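PDB 5V8S: flavoprotein from Thermotoga maritima, which probably acts as an electron-transfer oxidoreductase, pairing a metallo-beta-lactamase-like domain that carries a di-iron site with an FMN-binding flavodoxin-like domain. Local coordinates for residues V117-S122 with R127-F132. The protein carries 1 engineered substitution. Residues are numbered along the deposited sequence; the frame is centred on the assembly and turned at random.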
# COMPACT_ATOMS: atom_id res chain seq x y z
N VAL A 117 22.62 -18.85 32.85
CA VAL A 117 23.09 -19.63 31.72
C VAL A 117 24.09 -18.78 30.96
O VAL A 117 24.12 -17.55 31.09
CB VAL A 117 21.94 -20.07 30.80
CG1 VAL A 117 21.05 -21.08 31.49
CG2 VAL A 117 21.12 -18.88 30.39
N GLU A 118 24.91 -19.43 30.14
CA GLU A 118 25.78 -18.70 29.23
C GLU A 118 24.99 -18.36 27.97
O GLU A 118 24.57 -19.25 27.23
CB GLU A 118 27.01 -19.52 28.88
CG GLU A 118 27.98 -18.78 28.01
CD GLU A 118 29.30 -19.53 27.85
OE1 GLU A 118 30.14 -19.46 28.77
OE2 GLU A 118 29.47 -20.19 26.81
N ILE A 119 24.75 -17.06 27.75
CA ILE A 119 24.07 -16.56 26.56
C ILE A 119 25.13 -16.06 25.59
O ILE A 119 25.91 -15.17 25.93
CB ILE A 119 23.08 -15.44 26.91
CG1 ILE A 119 22.07 -15.94 27.96
CG2 ILE A 119 22.36 -14.92 25.65
CD1 ILE A 119 21.08 -14.87 28.46
N ILE A 120 25.18 -16.63 24.38
CA ILE A 120 26.20 -16.29 23.39
C ILE A 120 25.56 -15.48 22.27
O ILE A 120 24.55 -15.90 21.69
CB ILE A 120 26.88 -17.55 22.84
CG1 ILE A 120 27.64 -18.25 23.97
CG2 ILE A 120 27.82 -17.20 21.68
CD1 ILE A 120 28.07 -19.64 23.60
N ALA A 121 26.19 -14.36 21.91
CA ALA A 121 25.70 -13.53 20.82
C ALA A 121 26.87 -12.75 20.24
O ALA A 121 27.96 -12.71 20.80
CB ALA A 121 24.61 -12.57 21.31
N SER A 122 26.62 -12.09 19.11
CA SER A 122 27.60 -11.16 18.57
C SER A 122 27.65 -9.88 19.41
O SER A 122 26.84 -9.66 20.32
CB SER A 122 27.24 -10.80 17.14
OG SER A 122 26.08 -9.99 17.12
N ARG A 127 24.18 -5.87 22.53
CA ARG A 127 23.57 -4.55 22.69
C ARG A 127 22.06 -4.63 22.52
O ARG A 127 21.31 -3.99 23.27
CB ARG A 127 24.19 -3.58 21.68
CG ARG A 127 25.64 -3.28 22.00
CD ARG A 127 26.42 -2.83 20.78
NE ARG A 127 25.85 -1.64 20.14
CZ ARG A 127 26.40 -1.02 19.10
NH1 ARG A 127 27.54 -1.47 18.58
NH2 ARG A 127 25.81 0.05 18.57
N LEU A 128 21.59 -5.41 21.54
CA LEU A 128 20.16 -5.47 21.27
C LEU A 128 19.42 -6.29 22.32
O LEU A 128 18.27 -5.97 22.65
CB LEU A 128 19.90 -6.02 19.86
CG LEU A 128 20.37 -5.08 18.73
CD1 LEU A 128 20.42 -5.78 17.39
CD2 LEU A 128 19.47 -3.84 18.66
N LEU A 129 20.05 -7.33 22.88
CA LEU A 129 19.36 -8.07 23.93
C LEU A 129 19.14 -7.20 25.16
O LEU A 129 18.13 -7.35 25.86
CB LEU A 129 20.15 -9.32 24.32
CG LEU A 129 20.14 -10.45 23.30
CD1 LEU A 129 21.12 -11.55 23.71
CD2 LEU A 129 18.73 -11.02 23.15
N GLU A 130 20.06 -6.29 25.43
CA GLU A 130 19.86 -5.37 26.54
C GLU A 130 18.76 -4.37 26.22
O GLU A 130 17.88 -4.12 27.04
CB GLU A 130 21.16 -4.64 26.84
CG GLU A 130 21.02 -3.70 28.02
CD GLU A 130 22.25 -2.87 28.25
OE1 GLU A 130 22.19 -1.63 28.02
OE2 GLU A 130 23.28 -3.44 28.65
N GLY A 131 18.78 -3.81 25.02
CA GLY A 131 17.77 -2.82 24.67
C GLY A 131 16.36 -3.40 24.59
O GLY A 131 15.38 -2.74 24.98
N PHE A 132 16.22 -4.60 24.04
CA PHE A 132 14.89 -5.20 23.92
C PHE A 132 14.39 -5.71 25.26
O PHE A 132 13.22 -5.51 25.61
CB PHE A 132 14.92 -6.39 22.96
CG PHE A 132 15.13 -6.04 21.51
CD1 PHE A 132 14.82 -4.79 21.00
CD2 PHE A 132 15.66 -6.98 20.66
CE1 PHE A 132 15.03 -4.51 19.66
CE2 PHE A 132 15.86 -6.70 19.32
CZ PHE A 132 15.55 -5.47 18.82
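Ile119, the first residue of 117-122 to meet the helical segment 127-132, touches Leu129 through its CG2 methyl, which lies 4.1 Å from CD1 of Leu129. That branch stands anti to the backbone N of Ile119, while CG1 lies beside the N (chi1 -57°), and the two side chains pass each other at a slant. The CB of Ile120, next along the strand, is directed away from the helix. Two residues on from Ile119, Ala121 again faces the helix, and its CB comes within 4.4 Å of the same CD1 of Leu129. A single leucine methyl thus serves both inward-facing residues, and since the nearest CA atoms, those of Ala121 and Leu129, are still 8.9 Å apart, the leucine reaches partway across to meet them. Ser122 follows as the N-cap of helix 123-133, its OG hydrogen-bonded to the backbone N of Gly125. The contact is the buried strand-helix step of the beta-alpha-beta unit 118-121, 123-133, 138-140 in the metallo-beta-lactamase-like domain. Strand 118-121 runs parallel between 92-94 and 138-140; Val138 touches Ile119, Ala121 and Leu129, and helix 106-113 packs alongside through Leu110 on Ile119 and Leu106 on Leu129.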